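Local coordinates for transmembrane protein (Bartonella henselae, PDB 3PAM) that probably serves as part of the substrate-binding component of an ABC-type oligopeptide transport system, as in family 5 extracellular solute-binding proteins, at residues L138-V143 / I181-N186; M6-N11 / L145-N150; E48-G53 / S250-L255; N170-F175 / F209-A214. All coordinates share one frame; numbering follows the deposited sequence.

Interaction 1: residues L138-V143 / I181-N186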
loop_
_atom_site.group_PDB
_atom_site.type_symbol
_atom_site.label_atom_id
_atom_site.label_comp_id
_atom_site.label_asym_id
_atom_site.label_seq_id
_atom_site.Cartn_x
_atom_site.Cartn_y
_atom_site.Cartn_z
ATOM N N LEU A 138 -2.152 -0.455 21.182
ATOM C CA LEU A 138 -3.352 0.378 21.323
ATOM C C LEU A 138 -3.443 1.516 20.315
ATOM O O LEU A 138 -4.531 1.901 19.914
ATOM C CB LEU A 138 -3.427 0.969 22.729
ATOM C CG LEU A 138 -4.215 0.318 23.872
ATOM C CD1 LEU A 138 -4.601 -1.150 23.636
ATOM C CD2 LEU A 138 -3.408 0.495 25.177
ATOM N N GLU A 139 -2.299 2.058 19.924
ATOM C CA GLU A 139 -2.247 3.142 18.962
ATOM C C GLU A 139 -2.622 2.624 17.573
ATOM O O GLU A 139 -3.220 3.346 16.773
ATOM C CB GLU A 139 -0.845 3.774 18.937
ATOM C CG GLU A 139 -0.792 5.115 18.197
ATOM C CD GLU A 139 0.625 5.558 17.834
ATOM O OE1 GLU A 139 1.217 4.973 16.887
ATOM O OE2 GLU A 139 1.131 6.505 18.479
ATOM N N GLU A 140 -2.250 1.378 17.280
ATOM C CA GLU A 140 -2.572 0.787 15.982
ATOM C C GLU A 140 -4.045 0.463 15.989
ATOM O O GLU A 140 -4.746 0.694 14.995
ATOM C CB GLU A 140 -1.756 -0.480 15.717
ATOM C CG GLU A 140 -0.248 -0.245 15.552
ATOM C CD GLU A 140 0.508 -1.461 15.030
ATOM O OE1 GLU A 140 -0.076 -2.573 14.919
ATOM O OE2 GLU A 140 1.717 -1.294 14.733
ATOM N N GLU A 141 -4.520 -0.049 17.127
ATOM C CA GLU A 141 -5.927 -0.423 17.255
ATOM C C GLU A 141 -6.802 0.788 16.986
ATOM O O GLU A 141 -7.740 0.695 16.209
ATOM C CB GLU A 141 -6.211 -1.007 18.630
ATOM C CG GLU A 141 -7.674 -1.214 18.930
ATOM C CD GLU A 141 -7.891 -1.666 20.351
ATOM O OE1 GLU A 141 -7.537 -0.914 21.306
ATOM O OE2 GLU A 141 -8.416 -2.787 20.517
ATOM N N LYS A 142 -6.472 1.930 17.589
ATOM C CA LYS A 142 -7.218 3.163 17.297
ATOM C C LYS A 142 -7.250 3.457 15.796
ATOM O O LYS A 142 -8.310 3.749 15.255
ATOM C CB LYS A 142 -6.653 4.367 18.040
ATOM C CG LYS A 142 -6.937 4.434 19.545
ATOM C CD LYS A 142 -6.174 5.609 20.138
ATOM C CE LYS A 142 -6.531 5.861 21.607
ATOM N NZ LYS A 142 -6.124 4.722 22.495
ATOM N N VAL A 143 -6.102 3.364 15.123
ATOM C CA VAL A 143 -6.029 3.705 13.701
ATOM C C VAL A 143 -6.825 2.700 12.860
ATOM O O VAL A 143 -7.518 3.073 11.906
ATOM C CB VAL A 143 -4.562 3.778 13.186
ATOM C CG1 VAL A 143 -4.511 3.962 11.658
ATOM C CG2 VAL A 143 -3.817 4.899 13.862
ATOM N N ILE A 181 -0.369 -3.491 10.202
ATOM C CA ILE A 181 0.390 -2.253 10.104
ATOM C C ILE A 181 1.857 -2.619 10.105
ATOM O O ILE A 181 2.389 -3.129 11.092
ATOM C CB ILE A 181 0.096 -1.233 11.239
ATOM C CG1 ILE A 181 -1.410 -1.115 11.471
ATOM C CG2 ILE A 181 0.761 0.100 10.913
ATOM C CD1 ILE A 181 -1.929 0.301 11.694
ATOM N N GLY A 182 2.490 -2.366 8.972
ATOM C CA GLY A 182 3.859 -2.732 8.763
ATOM C C GLY A 182 4.676 -1.476 8.615
ATOM O O GLY A 182 4.194 -0.451 8.108
ATOM N N LYS A 183 5.916 -1.570 9.085
ATOM C CA LYS A 183 6.883 -0.520 8.911
ATOM C C LYS A 183 8.181 -1.105 8.361
ATOM O O LYS A 183 8.586 -2.213 8.707
ATOM C CB LYS A 183 7.078 0.302 10.203
ATOM C CG LYS A 183 6.949 -0.465 11.531
ATOM C CD LYS A 183 5.983 0.223 12.528
ATOM C CE LYS A 183 4.573 -0.386 12.428
ATOM N NZ LYS A 183 3.551 0.160 13.393
ATOM N N LEU A 184 8.802 -0.375 7.450
ATOM C CA LEU A 184 10.098 -0.781 6.955
ATOM C C LEU A 184 11.090 0.340 7.241
ATOM O O LEU A 184 10.966 1.443 6.695
ATOM C CB LEU A 184 10.046 -1.092 5.453
ATOM C CG LEU A 184 9.063 -2.116 4.883
ATOM C CD1 LEU A 184 9.144 -2.082 3.378
ATOM C CD2 LEU A 184 9.316 -3.532 5.406
ATOM N N LYS A 185 12.051 0.068 8.119
ATOM C CA LYS A 185 13.165 0.995 8.323
ATOM C C LYS A 185 13.988 1.015 7.039
ATOM O O LYS A 185 14.679 0.033 6.721
ATOM C CB LYS A 185 14.021 0.565 9.518
ATOM N N ASN A 186 13.871 2.101 6.274
ATOM C CA ASN A 186 14.707 2.279 5.083
ATOM C C ASN A 186 16.196 2.289 5.464
ATOM O O ASN A 186 16.568 2.825 6.517
ATOM C CB ASN A 186 14.365 3.585 4.354
ATOM C CG ASN A 186 13.189 3.448 3.402
ATOM O OD1 ASN A 186 12.321 2.583 3.573
ATOM N ND2 ASN A 186 13.140 4.327 2.395
HETATM O O HOH W 1 0.119 -4.531 12.821
#

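Interaction 2: residues M6-N11 / L145-N150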
loop_
_atom_site.group_PDB
_atom_site.type_symbol
_atom_site.label_atom_id
_atom_site.label_comp_id
_atom_site.label_asym_id
_atom_site.label_seq_id
_atom_site.Cartn_x
_atom_site.Cartn_y
_atom_site.Cartn_z
HETATM N N MSE A 6 5.776 3.339 6.873
HETATM C CA MSE A 6 4.683 2.688 7.592
HETATM C C MSE A 6 3.414 2.685 6.758
HETATM O O MSE A 6 3.147 3.633 6.018
HETATM C CB MSE A 6 4.437 3.372 8.941
HETATM C CG MSE A 6 3.217 2.852 9.713
HETATM SE SE MSE A 6 2.794 3.895 11.318
HETATM C CE MSE A 6 3.294 5.642 10.683
ATOM N N GLY A 7 2.636 1.617 6.880
ATOM C CA GLY A 7 1.366 1.530 6.173
ATOM C C GLY A 7 0.468 0.403 6.614
ATOM O O GLY A 7 0.869 -0.443 7.424
ATOM N N PHE A 8 -0.765 0.410 6.102
ATOM C CA PHE A 8 -1.592 -0.781 6.111
ATOM C C PHE A 8 -1.039 -1.649 5.009
ATOM O O PHE A 8 -0.805 -1.178 3.900
ATOM C CB PHE A 8 -3.067 -0.464 5.824
ATOM C CG PHE A 8 -3.823 0.077 7.008
ATOM C CD1 PHE A 8 -4.101 -0.728 8.098
ATOM C CD2 PHE A 8 -4.279 1.379 7.015
ATOM C CE1 PHE A 8 -4.805 -0.224 9.192
ATOM C CE2 PHE A 8 -4.980 1.885 8.095
ATOM C CZ PHE A 8 -5.245 1.086 9.186
ATOM N N VAL A 9 -0.802 -2.914 5.319
ATOM C CA VAL A 9 -0.271 -3.828 4.322
ATOM C C VAL A 9 -1.357 -4.811 3.932
ATOM O O VAL A 9 -1.914 -5.485 4.780
ATOM C CB VAL A 9 0.970 -4.592 4.845
ATOM C CG1 VAL A 9 1.486 -5.567 3.804
ATOM C CG2 VAL A 9 2.053 -3.624 5.255
ATOM N N PHE A 10 -1.661 -4.852 2.639
ATOM C CA PHE A 10 -2.579 -5.839 2.060
ATOM C C PHE A 10 -1.856 -7.145 1.939
ATOM O O PHE A 10 -0.863 -7.233 1.240
ATOM C CB PHE A 10 -2.987 -5.425 0.642
ATOM C CG PHE A 10 -3.901 -4.248 0.596
ATOM C CD1 PHE A 10 -5.246 -4.390 0.937
ATOM C CD2 PHE A 10 -3.434 -3.003 0.203
ATOM C CE1 PHE A 10 -6.093 -3.319 0.917
ATOM C CE2 PHE A 10 -4.304 -1.897 0.173
ATOM C CZ PHE A 10 -5.629 -2.065 0.543
ATOM N N ASN A 11 -2.338 -8.181 2.607
ATOM C CA ASN A 11 -1.840 -9.486 2.269
ATOM C C ASN A 11 -2.433 -9.941 0.948
ATOM O O ASN A 11 -3.516 -10.516 0.888
ATOM C CB ASN A 11 -2.081 -10.505 3.350
ATOM C CG ASN A 11 -1.363 -11.790 3.064
ATOM O OD1 ASN A 11 -0.610 -11.876 2.098
ATOM N ND2 ASN A 11 -1.589 -12.796 3.882
ATOM N N LEU A 145 -9.340 0.962 13.919
ATOM C CA LEU A 145 -10.750 1.137 14.254
ATOM C C LEU A 145 -11.348 2.288 13.477
ATOM O O LEU A 145 -12.497 2.219 13.044
ATOM C CB LEU A 145 -10.909 1.359 15.752
ATOM C CG LEU A 145 -10.801 0.131 16.662
ATOM C CD1 LEU A 145 -10.657 0.575 18.109
ATOM C CD2 LEU A 145 -12.029 -0.780 16.472
ATOM N N ALA A 146 -10.562 3.339 13.282
ATOM C CA ALA A 146 -10.952 4.434 12.400
ATOM C C ALA A 146 -11.097 3.952 10.952
ATOM O O ALA A 146 -12.020 4.341 10.254
ATOM C CB ALA A 146 -9.928 5.564 12.492
ATOM N N PHE A 147 -10.180 3.108 10.494
ATOM C CA PHE A 147 -10.296 2.522 9.155
ATOM C C PHE A 147 -11.571 1.692 9.065
ATOM O O PHE A 147 -12.298 1.793 8.089
ATOM C CB PHE A 147 -9.052 1.696 8.805
ATOM C CG PHE A 147 -8.941 1.319 7.342
ATOM C CD1 PHE A 147 -9.553 2.063 6.343
ATOM C CD2 PHE A 147 -8.176 0.229 6.966
ATOM C CE1 PHE A 147 -9.421 1.687 4.996
ATOM C CE2 PHE A 147 -8.042 -0.131 5.625
ATOM C CZ PHE A 147 -8.660 0.589 4.643
ATOM N N GLN A 148 -11.857 0.918 10.112
ATOM C CA GLN A 148 -13.053 0.074 10.172
ATOM C C GLN A 148 -14.322 0.872 9.854
ATOM O O GLN A 148 -15.141 0.450 9.030
ATOM C CB GLN A 148 -13.165 -0.607 11.539
ATOM C CG GLN A 148 -14.502 -1.339 11.793
ATOM C CD GLN A 148 -14.520 -2.025 13.134
ATOM O OE1 GLN A 148 -14.451 -3.248 13.219
ATOM N NE2 GLN A 148 -14.589 -1.239 14.202
ATOM N N SER A 149 -14.444 2.035 10.493
ATOM C CA SER A 149 -15.560 2.960 10.292
ATOM C C SER A 149 -15.692 3.473 8.848
ATOM O O SER A 149 -16.799 3.553 8.306
ATOM C CB SER A 149 -15.417 4.137 11.249
ATOM O OG SER A 149 -16.161 5.241 10.779
ATOM N N ASN A 150 -14.571 3.863 8.253
ATOM C CA ASN A 150 -14.533 4.217 6.842
ATOM C C ASN A 150 -15.058 3.076 5.950
ATOM O O ASN A 150 -15.793 3.326 5.006
ATOM C CB ASN A 150 -13.112 4.594 6.410
ATOM C CG ASN A 150 -12.512 5.696 7.260
ATOM O OD1 ASN A 150 -13.225 6.443 7.923
ATOM N ND2 ASN A 150 -11.186 5.811 7.237
#

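Interaction 3: residues E48-G53 / S250-L255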
loop_
_atom_site.group_PDB
_atom_site.type_symbol
_atom_site.label_atom_id
_atom_site.label_comp_id
_atom_site.label_asym_id
_atom_site.label_seq_id
_atom_site.Cartn_x
_atom_site.Cartn_y
_atom_site.Cartn_z
ATOM N N GLU A 48 3.420 9.035 1.507
ATOM C CA GLU A 48 2.718 8.933 0.239
ATOM C C GLU A 48 3.263 7.830 -0.624
ATOM O O GLU A 48 2.539 6.985 -1.071
ATOM C CB GLU A 48 2.801 10.227 -0.552
ATOM C CG GLU A 48 1.831 11.266 -0.144
ATOM C CD GLU A 48 1.589 12.279 -1.205
ATOM O OE1 GLU A 48 1.697 11.951 -2.370
ATOM O OE2 GLU A 48 1.269 13.404 -0.881
ATOM N N GLY A 49 4.547 7.874 -0.887
ATOM C CA GLY A 49 5.187 6.883 -1.700
ATOM C C GLY A 49 6.166 6.133 -0.865
ATOM O O GLY A 49 5.975 5.958 0.298
ATOM N N TYR A 50 7.231 5.690 -1.483
ATOM C CA TYR A 50 8.155 4.832 -0.812
ATOM C C TYR A 50 9.516 5.425 -0.574
ATOM O O TYR A 50 10.237 4.916 0.206
ATOM C CB TYR A 50 8.231 3.508 -1.550
ATOM C CG TYR A 50 6.953 2.749 -1.457
ATOM C CD1 TYR A 50 6.770 1.807 -0.481
ATOM C CD2 TYR A 50 5.921 2.995 -2.321
ATOM C CE1 TYR A 50 5.628 1.138 -0.379
ATOM C CE2 TYR A 50 4.779 2.329 -2.215
ATOM C CZ TYR A 50 4.635 1.397 -1.242
ATOM O OH TYR A 50 3.485 0.709 -1.112
ATOM N N TRP A 51 9.850 6.524 -1.217
ATOM C CA TRP A 51 11.101 7.172 -0.930
ATOM C C TRP A 51 10.867 8.661 -0.830
ATOM O O TRP A 51 11.524 9.419 -1.488
ATOM C CB TRP A 51 12.129 6.838 -1.999
ATOM C CG TRP A 51 12.721 5.514 -1.788
ATOM C CD1 TRP A 51 13.741 5.222 -0.995
ATOM C CD2 TRP A 51 12.298 4.287 -2.359
ATOM N NE1 TRP A 51 14.006 3.914 -1.024
ATOM C CE2 TRP A 51 13.123 3.305 -1.857
ATOM C CE3 TRP A 51 11.295 3.927 -3.243
ATOM C CZ2 TRP A 51 12.999 1.987 -2.215
ATOM C CZ3 TRP A 51 11.180 2.641 -3.593
ATOM C CH2 TRP A 51 12.024 1.682 -3.091
ATOM N N ASP A 52 9.883 9.032 -0.015
ATOM C CA ASP A 52 9.463 10.424 0.250
ATOM C C ASP A 52 10.542 11.369 0.779
ATOM O O ASP A 52 11.223 11.069 1.754
ATOM C CB ASP A 52 8.265 10.463 1.205
ATOM C CG ASP A 52 7.010 9.844 0.600
ATOM O OD1 ASP A 52 7.073 9.307 -0.534
ATOM O OD2 ASP A 52 5.956 9.888 1.266
ATOM N N GLY A 53 10.663 12.522 0.130
ATOM C CA GLY A 53 11.560 13.570 0.580
ATOM C C GLY A 53 13.000 13.176 0.363
ATOM O O GLY A 53 13.860 13.466 1.179
ATOM N N SER A 250 -0.448 -0.211 -4.997
ATOM C CA SER A 250 -1.152 -0.085 -3.719
ATOM C C SER A 250 -0.941 -1.322 -2.828
ATOM O O SER A 250 -1.887 -1.847 -2.250
ATOM C CB SER A 250 -2.649 0.218 -3.921
ATOM O OG SER A 250 -2.844 1.557 -4.384
ATOM N N TYR A 251 0.299 -1.786 -2.737
ATOM C CA TYR A 251 0.657 -2.869 -1.814
ATOM C C TYR A 251 0.516 -2.421 -0.370
ATOM O O TYR A 251 0.301 -3.233 0.520
ATOM C CB TYR A 251 2.081 -3.374 -2.103
ATOM C CG TYR A 251 2.148 -3.978 -3.472
ATOM C CD1 TYR A 251 1.536 -5.205 -3.739
ATOM C CD2 TYR A 251 2.761 -3.299 -4.524
ATOM C CE1 TYR A 251 1.544 -5.741 -5.016
ATOM C CE2 TYR A 251 2.787 -3.838 -5.810
ATOM C CZ TYR A 251 2.169 -5.052 -6.041
ATOM O OH TYR A 251 2.186 -5.595 -7.300
ATOM N N TYR A 252 0.608 -1.112 -0.159
ATOM C CA TYR A 252 0.493 -0.522 1.173
ATOM C C TYR A 252 -0.580 0.526 1.090
ATOM O O TYR A 252 -0.818 1.080 0.011
ATOM C CB TYR A 252 1.810 0.166 1.581
ATOM C CG TYR A 252 2.814 -0.705 2.307
ATOM C CD1 TYR A 252 3.275 -1.902 1.753
ATOM C CD2 TYR A 252 3.342 -0.304 3.535
ATOM C CE1 TYR A 252 4.207 -2.699 2.436
ATOM C CE2 TYR A 252 4.259 -1.077 4.209
ATOM C CZ TYR A 252 4.694 -2.271 3.665
ATOM O OH TYR A 252 5.615 -3.031 4.362
ATOM N N ILE A 253 -1.252 0.797 2.203
ATOM C CA ILE A 253 -2.008 2.026 2.312
ATOM C C ILE A 253 -1.092 2.795 3.187
ATOM O O ILE A 253 -0.939 2.452 4.368
ATOM C CB ILE A 253 -3.332 1.897 3.051
ATOM C CG1 ILE A 253 -4.201 0.825 2.427
ATOM C CG2 ILE A 253 -4.059 3.234 3.021
ATOM C CD1 ILE A 253 -5.625 0.818 2.939
ATOM N N PRO A 254 -0.427 3.806 2.624
ATOM C CA PRO A 254 0.643 4.417 3.402
ATOM C C PRO A 254 0.062 5.220 4.544
ATOM O O PRO A 254 -0.994 5.856 4.394
ATOM C CB PRO A 254 1.337 5.335 2.394
ATOM C CG PRO A 254 0.704 4.997 1.056
ATOM C CD PRO A 254 -0.642 4.502 1.353
ATOM N N LEU A 255 0.734 5.168 5.685
ATOM C CA LEU A 255 0.310 5.948 6.829
ATOM C C LEU A 255 1.154 7.239 6.950
ATOM O O LEU A 255 0.989 8.135 6.126
ATOM C CB LEU A 255 0.253 5.067 8.095
ATOM C CG LEU A 255 -0.800 3.931 8.145
ATOM C CD1 LEU A 255 -0.550 3.039 9.313
ATOM C CD2 LEU A 255 -2.211 4.470 8.249
HETATM O O HOH W 2 1.015 1.782 -2.550
#

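Interaction 4: residues N170-F175 / F209-A214. With EOH (ethanol), chain C.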
loop_
_atom_site.group_PDB
_atom_site.type_symbol
_atom_site.label_atom_id
_atom_site.label_comp_id
_atom_site.label_asym_id
_atom_site.label_seq_id
_atom_site.Cartn_x
_atom_site.Cartn_y
_atom_site.Cartn_z
ATOM N N ASN A 170 4.642 -14.560 15.337
ATOM C CA ASN A 170 4.440 -15.872 14.718
ATOM C C ASN A 170 3.677 -15.712 13.409
ATOM O O ASN A 170 4.005 -16.317 12.385
ATOM C CB ASN A 170 3.654 -16.787 15.670
ATOM C CG ASN A 170 3.513 -18.215 15.149
ATOM O OD1 ASN A 170 2.397 -18.695 14.931
ATOM N ND2 ASN A 170 4.642 -18.909 14.969
ATOM N N ARG A 171 2.670 -14.858 13.458
ATOM C CA ARG A 171 1.772 -14.678 12.354
ATOM C C ARG A 171 2.385 -13.831 11.246
ATOM O O ARG A 171 2.163 -14.113 10.073
ATOM C CB ARG A 171 0.399 -14.199 12.850
ATOM C CG ARG A 171 -0.323 -15.330 13.613
ATOM C CD ARG A 171 -1.705 -14.965 14.117
ATOM N NE ARG A 171 -2.564 -14.405 13.074
ATOM C CZ ARG A 171 -3.876 -14.233 13.196
ATOM N NH1 ARG A 171 -4.489 -14.585 14.317
ATOM N NH2 ARG A 171 -4.574 -13.712 12.199
ATOM N N LEU A 172 3.180 -12.824 11.609
ATOM C CA LEU A 172 3.989 -12.128 10.604
ATOM C C LEU A 172 4.856 -13.125 9.822
ATOM O O LEU A 172 4.945 -13.059 8.595
ATOM C CB LEU A 172 4.916 -11.095 11.235
ATOM C CG LEU A 172 4.634 -9.587 11.199
ATOM C CD1 LEU A 172 5.936 -8.888 11.600
ATOM C CD2 LEU A 172 4.104 -9.031 9.867
ATOM N N GLY A 173 5.496 -14.029 10.559
ATOM C CA GLY A 173 6.414 -15.005 10.001
ATOM C C GLY A 173 5.725 -15.968 9.064
ATOM O O GLY A 173 6.302 -16.361 8.056
HETATM N N MSE A 174 4.479 -16.318 9.381
HETATM C CA MSE A 174 3.710 -17.264 8.579
HETATM C C MSE A 174 2.856 -16.586 7.504
HETATM O O MSE A 174 2.197 -17.267 6.695
HETATM C CB MSE A 174 2.830 -18.122 9.489
HETATM C CG MSE A 174 3.588 -18.984 10.503
HETATM SE SE MSE A 174 4.814 -20.246 9.636
HETATM C CE MSE A 174 5.146 -21.472 11.146
ATOM N N PHE A 175 2.883 -15.252 7.476
ATOM C CA PHE A 175 1.951 -14.463 6.652
ATOM C C PHE A 175 0.462 -14.731 6.995
ATOM O O PHE A 175 -0.435 -14.649 6.138
ATOM C CB PHE A 175 2.254 -14.667 5.161
ATOM C CG PHE A 175 3.660 -14.325 4.793
ATOM C CD1 PHE A 175 4.206 -13.101 5.178
ATOM C CD2 PHE A 175 4.443 -15.216 4.086
ATOM C CE1 PHE A 175 5.491 -12.767 4.860
ATOM C CE2 PHE A 175 5.765 -14.901 3.763
ATOM C CZ PHE A 175 6.295 -13.679 4.160
ATOM N N PHE A 209 10.417 -10.275 4.517
ATOM C CA PHE A 209 9.731 -9.037 4.758
ATOM C C PHE A 209 8.860 -8.615 3.588
ATOM O O PHE A 209 8.509 -7.430 3.474
ATOM C CB PHE A 209 10.715 -7.925 5.101
ATOM C CG PHE A 209 11.431 -8.126 6.416
ATOM C CD1 PHE A 209 10.927 -9.003 7.385
ATOM C CD2 PHE A 209 12.588 -7.424 6.691
ATOM C CE1 PHE A 209 11.579 -9.182 8.596
ATOM C CE2 PHE A 209 13.253 -7.597 7.913
ATOM C CZ PHE A 209 12.751 -8.476 8.859
ATOM N N ASN A 210 8.509 -9.566 2.724
ATOM C CA ASN A 210 7.532 -9.279 1.705
ATOM C C ASN A 210 6.152 -9.510 2.298
ATOM O O ASN A 210 5.512 -10.519 2.020
ATOM C CB ASN A 210 7.753 -10.098 0.431
ATOM C CG ASN A 210 6.841 -9.647 -0.722
ATOM O OD1 ASN A 210 5.854 -8.936 -0.515
ATOM N ND2 ASN A 210 7.183 -10.060 -1.933
ATOM N N PHE A 211 5.733 -8.580 3.154
ATOM C CA PHE A 211 4.476 -8.690 3.882
ATOM C C PHE A 211 3.283 -8.676 2.952
ATOM O O PHE A 211 2.288 -9.333 3.230
ATOM C CB PHE A 211 4.359 -7.573 4.915
ATOM C CG PHE A 211 5.508 -7.541 5.910
ATOM C CD1 PHE A 211 5.749 -8.631 6.746
ATOM C CD2 PHE A 211 6.345 -6.437 5.995
ATOM C CE1 PHE A 211 6.810 -8.619 7.665
ATOM C CE2 PHE A 211 7.391 -6.416 6.894
ATOM C CZ PHE A 211 7.627 -7.518 7.745
ATOM N N SER A 212 3.375 -7.914 1.861
ATOM C CA SER A 212 2.271 -7.812 0.921
ATOM C C SER A 212 2.178 -9.008 -0.051
ATOM O O SER A 212 1.163 -9.165 -0.692
ATOM C CB SER A 212 2.261 -6.457 0.175
ATOM O OG SER A 212 3.351 -6.313 -0.721
ATOM N N GLY A 213 3.210 -9.860 -0.111
ATOM C CA GLY A 213 3.255 -10.965 -1.074
ATOM C C GLY A 213 3.332 -10.478 -2.513
ATOM O O GLY A 213 2.900 -11.172 -3.462
ATOM N N ALA A 214 3.902 -9.286 -2.685
ATOM C CA ALA A 214 4.119 -8.717 -4.009
ATOM C C ALA A 214 4.998 -9.616 -4.861
ATOM O O ALA A 214 5.980 -10.173 -4.381
ATOM C CB ALA A 214 4.747 -7.348 -3.901
HETATM C C1 EOH C . 6.010 -5.797 1.470
HETATM C C2 EOH C . 7.280 -4.926 1.390
HETATM O O EOH C . 5.560 -6.303 0.222
#

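Interaction 1: residues L138-V143 / I181-N186
Glu-140 OE1, lying against the side chain of Ile-181, is gripped by two groups. One is the backbone N-H of Gln-136, just ahead of the helix. The other is a water, which donates to Glu-140 OE1 over 2.9 Å. The same water accepts the N-H of Ile-181, with Ile-181 N 2.9 Å from the water oxygen. It therefore bridges the carboxylate and the strand backbone. Other acceptors compete for its protons, so its donation to Glu-140 OE1 is not certain. The second carboxylate oxygen carries the charge contact. Lys-183 NZ donates to Glu-140 OE2 over 2.7 Å in a salt bridge. The ammonium meets OE2 on its anti side, 24° out of the carboxylate plane. Glu-140 spans the gap because its chain is extended beyond CG (chi2 -169°). Lys-183 comes from the opposite direction, with bends at chi2 and chi3. Glu-140 is buried and Lys-183 exposed, and the lysine probably favours the ionised form of the acid. Beside the charged pair, Ile-181 and Glu-140 run alongside each other, pointing opposite ways. Ile-181 CB sits 3.8 Å from Glu-140 CD, and Ile-181 CD1 lies 4.1 Å from Glu-140 CB. Val-143 adds a looser apolar touch, its CG1 4.5 Å from Ile-181 CD1. Helix segment 138-143 and strand segment 181-184 run at 119° to each other. The helix packs over one face of the mixed sheet, where strand 179-184 lies between strands 5-10 and 130-135. Val-143 and Ile-181 both also touch Phe-8 of strand 5-10 and Leu-255 of strand 252-257.

Interaction 2: residues M6-N11 / L145-N150
Phe-8 and Phe-147 meet ring to ring, and this pair makes the whole direct contact between strand and helix. Phe-147 CD2 lies over one face of the Phe-8 ring, 3.7 Å above its plane and displaced toward the rim. Phe-8 CE2 and Phe-8 CZ are both 3.8 Å from Phe-147 CD2. The approach is oblique when judged from the Phe-147 ring. The two planes are inclined at 34° and the ring centroids are 4.8 Å apart, so the pair is neither a parallel stack nor a T-shaped one. The first torsions differ. In Phe-8, CG stands anti to the carbonyl carbon (chi1 -79°), which sends the ring off the strand toward the helix. In Phe-147, CG is instead anti to the backbone N (chi1 -167°), which lays CB, CG and CD2 of this residue against Phe-8 CE2 and CZ. The two side chains overlap head to tail. This overlap also brings the base of Phe-147 into play, with Phe-147 CB 3.9 Å from Phe-8 CZ. The contact is buried and wholly apolar. Phe-147 has a second aromatic partner in Phe-30, which it meets edge-to-face. Strand 5-10 lies inside the mixed sheet, between strands 179-184 and 252-257, and helix 138-152 packs across it. Phe-147 reaches both of those flanking strands, touching Met-179 on one and Ile-253 on the other.

Interaction 3: residues E48-G53 / S250-L255
Tyr-50 pushes its hydroxyl against the base of Tyr-252, with Tyr-50 OH 3.2 Å from Tyr-252 CB. In Tyr-50, CG stands anti to the carbonyl carbon (chi1 -67°). This swings the ring end to Tyr-252, although the side chain does not set out in that direction. The edge of the Tyr-50 ring is turned toward the face of the Tyr-252 ring in an offset edge-to-face pair. Their planes stand at 78° and the centroids are 6.0 Å apart. A water joins the same groups. It lies 3.1 Å from Tyr-50 OH and donates to the backbone oxygen Tyr-252 O over 3.2 Å. It gives the hydroxyl a polar partner beside the strand backbone. A second touch is made by backbone and ring, where Glu-48 O rests 3.4 Å from Pro-254 CG. In the next shell, Asp-52 folds back and clamps the start of its own loop. Asp-52 OD2 accepts from Glu-48 N over 2.7 Å, nearly straight at 170°. Asp-52 OD1 accepts from Gly-49 N over 2.9 Å. Both oxygens use their syn lone pairs, so one carboxylate fixes two successive N-H groups. Further out, the backbone N of Tyr-50 bonds to Asp-243 OD1 of helix 232-249, and Glu-48 OE1 takes the N-H of Ile-89. The loop is held by these bonds, and it meets strand 252-257 through packing and one water. That strand is an inner member of the mixed sheet, and the arrangement is consistent with the mixed alpha/beta fold of periplasmic solute-binding proteins.

Interaction 4: residues N170-F175 / F209-A214
Phe-211 packs the rim of its ring against the methyls of Leu-172. At the base of the side chain, Phe-211 CB rests against Val-9 of strand 5-10. From there CG stands anti to the carbonyl carbon (chi1 -57°), and the ring turns back toward helix 165-174. On one rim, Phe-211 CD1 and CE1 meet the Leu-172 methyls, the closest pair being Phe-211 CE1 and Leu-172 CD2 at 3.5 Å. On the other rim, CE2 touches Leu-184 of strand 179-184. At the tip, Phe-211 CZ lies 3.6 Å from Phe-209 CD1 within its own loop. One face of the ring lies under Phe-209 O, 3.4 Å above the plane. The second point of contact is Phe-175, where the helix ends in a Schellman motif. Phe-175 CE1 comes 3.6 Å from Asn-210 O. Arg-13 ties this corner together, since it makes a cation-pi contact with Phe-175 and bonds to the backbone oxygens of Asn-210 and Phe-211. Asn-210 also braces its own loop. Its ND2 donates to Ala-214 O over 2.7 Å, and its OD1 accepts from Ala-214 N. An ethanol, probably from the crystallisation liquor, donates to Asn-210 OD1 over 2.7 Å. The type I turn from Asn-210 to Gly-213 sits between the end of helix 165-174, met through Leu-172 and Phe-175, and strands 5-10 and 179-184 of the mixed sheet.

Overall arrangement
Interactions 1 to 3 use strands of the mixed sheet, and interaction 4 packs against it. Interactions 1 and 2 share helix 138-152 and have centres about 10 Å apart. Their strands are neighbours, and Ile-181 CD1 packs 3.8 Å from Phe-8 CE1. Interaction 3 continues the sheet through strand 252-257, where Met-6 O lies 2.9 Å from Leu-255 N, a probable hydrogen bond. Its centre is about 13 Å from the centres of interactions 1 and 2. Interaction 4 is about 18 Å from interaction 3 between centres, yet Tyr-251 CB comes within 3.5 Å of Ser-212 OG. The ethanol bound at 209-214 is also about 4 Å, between nearest atoms, from the Tyr-252 side chain, so it sits where interactions 3 and 4 meet.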